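Local coordinates for replicative DNA helicase (Nostoc punctiforme, PDB 4O1R), which is an intein that probably excises itself from its host replicative DNA helicase and joins the flanking protein segments by protein splicing, at residues W34-A39 with K77-N82; L96-N101 with Y107-V112. One frame throughout, in Å; residues are numbered along the deposited sequence. Where two conformers were deposited one is given.

Contact 1: W34-A39 with K77-N82. With NA (sodium ion), chain D.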
# COMPACT_ATOMS: atom_id res chain seq x y z
N TRP A 34 0.57 10.11 -0.87
CA TRP A 34 1.69 9.99 0.05
C TRP A 34 2.52 8.76 -0.24
O TRP A 34 1.99 7.71 -0.60
CB TRP A 34 1.22 9.97 1.51
CG TRP A 34 0.68 11.28 1.92
CD1 TRP A 34 -0.64 11.61 2.07
CD2 TRP A 34 1.43 12.47 2.19
NE1 TRP A 34 -0.75 12.93 2.45
CE2 TRP A 34 0.50 13.49 2.52
CE3 TRP A 34 2.80 12.78 2.19
CZ2 TRP A 34 0.90 14.78 2.84
CZ3 TRP A 34 3.19 14.07 2.52
CH2 TRP A 34 2.25 15.06 2.84
N ALA A 35 3.84 8.89 -0.09
CA ALA A 35 4.78 7.79 -0.29
C ALA A 35 5.95 7.93 0.65
O ALA A 35 6.22 9.00 1.18
CB ALA A 35 5.27 7.77 -1.74
N LEU A 36 6.67 6.84 0.83
CA LEU A 36 7.83 6.85 1.69
C LEU A 36 9.10 7.18 0.91
O LEU A 36 9.38 6.55 -0.11
CB LEU A 36 7.97 5.48 2.36
CG LEU A 36 9.20 5.30 3.26
CD1 LEU A 36 9.09 6.11 4.54
CD2 LEU A 36 9.36 3.82 3.58
N ASN A 37 9.84 8.17 1.39
CA ASN A 37 11.22 8.34 0.95
C ASN A 37 12.10 7.46 1.84
O ASN A 37 12.26 7.75 3.02
CB ASN A 37 11.63 9.82 1.03
CG ASN A 37 13.06 10.05 0.59
OD1 ASN A 37 13.89 9.15 0.62
ND2 ASN A 37 13.35 11.28 0.16
N GLU A 38 12.63 6.38 1.28
CA GLU A 38 13.38 5.40 2.07
C GLU A 38 14.73 5.90 2.59
O GLU A 38 15.27 5.34 3.55
CB GLU A 38 13.59 4.13 1.26
CG GLU A 38 12.59 3.05 1.54
CD GLU A 38 13.13 1.70 1.11
OE1 GLU A 38 13.73 1.00 1.96
OE2 GLU A 38 12.97 1.38 -0.08
N ALA A 39 15.26 6.94 1.97
CA ALA A 39 16.54 7.52 2.41
C ALA A 39 16.36 8.33 3.69
O ALA A 39 17.23 8.29 4.57
CB ALA A 39 17.14 8.36 1.31
N LYS A 77 4.49 -6.23 -2.32
CA LYS A 77 5.56 -6.05 -1.33
C LYS A 77 5.23 -4.97 -0.29
O LYS A 77 4.61 -3.94 -0.58
CB LYS A 77 6.91 -5.76 -1.99
CG LYS A 77 7.46 -6.95 -2.80
CD LYS A 77 8.89 -6.72 -3.28
CE LYS A 77 9.42 -7.94 -3.99
NZ LYS A 77 10.86 -7.81 -4.32
N PHE A 78 5.65 -5.27 0.94
CA PHE A 78 5.53 -4.41 2.11
C PHE A 78 6.92 -4.25 2.71
O PHE A 78 7.81 -5.07 2.45
CB PHE A 78 4.59 -5.06 3.13
CG PHE A 78 3.18 -5.17 2.63
CD1 PHE A 78 2.81 -6.21 1.78
CD2 PHE A 78 2.23 -4.21 2.96
CE1 PHE A 78 1.51 -6.30 1.30
CE2 PHE A 78 0.93 -4.30 2.47
CZ PHE A 78 0.58 -5.35 1.64
N LEU A 79 7.13 -3.20 3.50
CA LEU A 79 8.48 -2.91 3.98
C LEU A 79 8.70 -3.45 5.40
O LEU A 79 7.98 -3.08 6.33
CB LEU A 79 8.75 -1.41 3.95
CG LEU A 79 10.16 -0.99 4.41
CD1 LEU A 79 11.25 -1.63 3.56
CD2 LEU A 79 10.29 0.52 4.39
N THR A 80 9.69 -4.33 5.54
CA THR A 80 10.11 -4.79 6.86
C THR A 80 11.45 -4.14 7.23
O THR A 80 12.08 -3.49 6.38
CB THR A 80 10.30 -6.32 6.91
OG1 THR A 80 11.53 -6.69 6.25
CG2 THR A 80 9.10 -7.05 6.29
N ILE A 81 11.91 -4.35 8.46
CA ILE A 81 13.19 -3.80 8.91
C ILE A 81 14.36 -4.44 8.17
O ILE A 81 15.48 -3.93 8.20
CB ILE A 81 13.34 -3.98 10.46
CG1 ILE A 81 14.39 -3.03 11.05
CG2 ILE A 81 13.65 -5.43 10.83
CD1 ILE A 81 13.99 -1.61 10.98
N ASN A 82 14.09 -5.57 7.51
CA ASN A 82 15.09 -6.26 6.70
C ASN A 82 14.79 -6.18 5.20
O ASN A 82 15.27 -7.01 4.43
CB ASN A 82 15.33 -7.69 7.21
CG ASN A 82 16.19 -7.70 8.45
OD1 ASN A 82 17.27 -7.11 8.46
ND2 ASN A 82 15.70 -8.32 9.53
NA NA D . 17.62 -2.95 8.26
O HOH W 1 18.18 -4.81 9.34
O HOH W 2 17.95 -1.92 10.48
O HOH W 3 16.32 -0.93 7.91
O HOH W 4 18.34 -3.80 6.44
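The E38 carboxylate turns one side of its plane to L79: methyl CD1 sits 4.0 Å from OE1, above the group rather than in its plane. At the other oxygen, OE2 takes a hydrogen bond from NE1 of W84, whose strand 83-86 pairs with 77-80, a bond that probably limits how far this exposed group can turn. Deeper in, the two leucines meet methyl to methyl, L36 CD2 to L79 CD2 at 3.5 Å, the side chains crossing at about a right angle. In both, CG is anti to the backbone N (chi1 177° in L36, -178° in L79), and each sends CD2 into the gap between the backbones. No hydrogen bond joins the segments, so strands 31-37 and 77-80 of this all-beta intein fold meet through side chains alone, with I139 and I106 also packed on L36. Each strand ends in a side-chain-held turn. N37 OD1 accepts from A39 N at 2.9 Å, an Asx turn, and T80 OG1 accepts from N82 N at 3.1 Å, an ST turn. Within the second turn, the carbonyl O of I81 binds a sodium ion at 2.4 Å alongside four waters; one of them donates to N82 OD1 at 2.6 Å.

Contact 2: L96-N101 with Y107-V112. Unlike the reference sequence in segment 96-101: A97 (reference Cys).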
# COMPACT_ATOMS: atom_id res chain seq x y z
N LEU A 96 5.89 -4.33 9.91
CA LEU A 96 5.84 -3.57 8.66
C LEU A 96 5.86 -2.08 8.95
O LEU A 96 5.37 -1.63 9.99
CB LEU A 96 4.55 -3.86 7.90
CG LEU A 96 4.23 -5.29 7.53
CD1 LEU A 96 2.92 -5.27 6.75
CD2 LEU A 96 5.37 -5.85 6.70
N ALA A 97 6.41 -1.32 7.99
CA ALA A 97 6.43 0.13 8.10
C ALA A 97 5.08 0.73 7.76
O ALA A 97 4.50 0.44 6.70
CB ALA A 97 7.47 0.71 7.16
N LEU A 98 4.59 1.56 8.67
CA LEU A 98 3.31 2.24 8.51
C LEU A 98 3.49 3.70 8.89
O LEU A 98 4.29 4.00 9.77
CB LEU A 98 2.26 1.60 9.44
CG LEU A 98 1.41 0.40 9.00
CD1 LEU A 98 2.24 -0.81 8.65
CD2 LEU A 98 0.45 0.02 10.09
N PRO A 99 2.75 4.62 8.25
CA PRO A 99 2.80 6.01 8.69
C PRO A 99 2.21 6.20 10.08
O PRO A 99 1.23 5.53 10.44
CB PRO A 99 1.92 6.76 7.67
CG PRO A 99 1.62 5.84 6.62
CD PRO A 99 1.89 4.44 7.06
N ARG A 100 2.80 7.11 10.84
CA ARG A 100 2.24 7.53 12.11
C ARG A 100 0.97 8.33 11.83
O ARG A 100 0.76 8.81 10.71
CB ARG A 100 3.26 8.37 12.90
CG ARG A 100 4.48 7.57 13.32
CD ARG A 100 5.31 8.27 14.40
NE ARG A 100 6.36 7.40 14.93
CZ ARG A 100 6.19 6.51 15.91
NH1 ARG A 100 5.01 6.36 16.49
NH2 ARG A 100 7.21 5.76 16.31
N ASN A 101 0.12 8.46 12.85
CA ASN A 101 -1.16 9.17 12.72
C ASN A 101 -0.98 10.63 12.32
O ASN A 101 -1.75 11.18 11.53
CB ASN A 101 -1.97 9.06 14.01
CG ASN A 101 -2.45 7.63 14.29
OD1 ASN A 101 -2.82 6.90 13.37
ND2 ASN A 101 -2.46 7.25 15.56
N TYR A 107 6.24 4.07 11.78
CA TYR A 107 6.35 3.18 12.92
C TYR A 107 6.28 1.75 12.40
O TYR A 107 5.72 1.48 11.33
CB TYR A 107 5.34 3.50 14.03
CG TYR A 107 3.98 2.98 13.76
CD1 TYR A 107 3.55 1.79 14.33
CD2 TYR A 107 3.13 3.65 12.90
CE1 TYR A 107 2.32 1.30 14.06
CE2 TYR A 107 1.89 3.17 12.62
CZ TYR A 107 1.48 1.99 13.20
OH TYR A 107 0.23 1.50 12.92
N TRP A 108 6.86 0.83 13.16
CA TRP A 108 6.92 -0.58 12.75
C TRP A 108 5.87 -1.39 13.48
O TRP A 108 6.08 -1.77 14.64
CB TRP A 108 8.31 -1.12 13.07
CG TRP A 108 9.39 -0.43 12.30
CD1 TRP A 108 10.19 0.58 12.75
CD2 TRP A 108 9.77 -0.66 10.93
NE1 TRP A 108 11.05 0.98 11.75
CE2 TRP A 108 10.81 0.23 10.63
CE3 TRP A 108 9.34 -1.56 9.94
CZ2 TRP A 108 11.43 0.27 9.37
CZ3 TRP A 108 9.96 -1.52 8.69
CH2 TRP A 108 10.99 -0.61 8.42
N ASP A 109 4.76 -1.66 12.81
CA ASP A 109 3.64 -2.35 13.46
C ASP A 109 3.75 -3.85 13.22
O ASP A 109 4.22 -4.31 12.19
CB ASP A 109 2.31 -1.82 12.92
CG ASP A 109 1.14 -2.05 13.89
OD1 ASP A 109 1.34 -2.54 15.02
OD2 ASP A 109 0.03 -1.71 13.48
N GLU A 110 3.26 -4.62 14.18
CA GLU A 110 3.28 -6.07 14.12
C GLU A 110 2.11 -6.61 13.30
O GLU A 110 0.96 -6.18 13.48
CB GLU A 110 3.17 -6.60 15.55
CG GLU A 110 3.31 -8.09 15.65
CD GLU A 110 2.80 -8.65 16.95
OE1 GLU A 110 1.73 -8.20 17.43
OE2 GLU A 110 3.43 -9.57 17.47
N ILE A 111 2.39 -7.58 12.42
CA ILE A 111 1.33 -8.32 11.73
C ILE A 111 0.69 -9.31 12.70
O ILE A 111 1.40 -10.11 13.33
CB ILE A 111 1.90 -9.11 10.54
CG1 ILE A 111 2.47 -8.15 9.49
CG2 ILE A 111 0.81 -10.01 9.91
CD1 ILE A 111 3.36 -8.83 8.48
N VAL A 112 -0.64 -9.24 12.83
CA VAL A 112 -1.37 -10.19 13.68
C VAL A 112 -2.11 -11.28 12.90
O VAL A 112 -2.42 -12.33 13.46
CB VAL A 112 -2.32 -9.50 14.71
CG1 VAL A 112 -1.53 -8.61 15.66
CG2 VAL A 112 -3.40 -8.70 14.00
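L96 and D109 exchange two backbone hydrogen bonds, as do L98 and Y107, so that strands 95-99 and 106-126 run as an antiparallel pair, twisted to 123° between their short segments, with A97 opposite W108 at the non-hydrogen-bonded position between. The bond from L96 N to D109 O is 2.8 Å and the one from Y107 N to L98 O also 2.8 Å. On one face of the sheet A97 CB lies over the six-membered ring of W108, a CH-pi contact 4.1 Å from the centroid and 27° off the ring normal; the reference sequence has a cysteine at A97. Together the strands make a beta hairpin of the Hint-type intein fold, its connection spanning residues 100-105. The opposite face carries L96, L98, Y107 and D109. L96 has CG anti to its carbonyl carbon and beside its N (chi1 -57°), which carries the branch to I111, CG to CD1 at 3.8 Å, while F78 and L62 pack on the same leucine. Cut back to an alanine, this position would probably leave I111 CD1 without the CG contact and open a gap toward F78 and L62. L98 CB sits against Y107 CE2 at 3.6 Å, and P99 O reaches the edge of that ring, 3.3 Å from CE2. Y107 was built in two conformers; in this one its hydroxyl donates over 3.3 Å to D109 OD2, arriving from above the carboxylate plane, a bond to be read with caution. T64 OG1 and L66 N also bond to OD2, so this buried carboxylate does not depend on the tyrosine. At the exposed end of the pair, the R100 guanidinium lays one face on Y107 CB, with CZ 3.6 Å from it.

Overall arrangement
From the N terminus, strand 31-37 comes first, and contact 1 closes a long loop when the chain, after strands 42-55, 57-64 and 69-72, returns with 77-80. Contact 2 follows and closes only a short connection between 96-101 and 107-112. The two are in series, neither nesting nor crossing. They nevertheless touch, their centres about 11 Å apart: a probable hydrogen bond joins L79 O to A97 N, and CZ3 of W108 packs on the backbone of L79, T80 and I81. Strand 77-80, from the four-stranded sheet with 138-141, is thereby tied to the hairpin of the larger sheet, to which strand 31-37 also belongs.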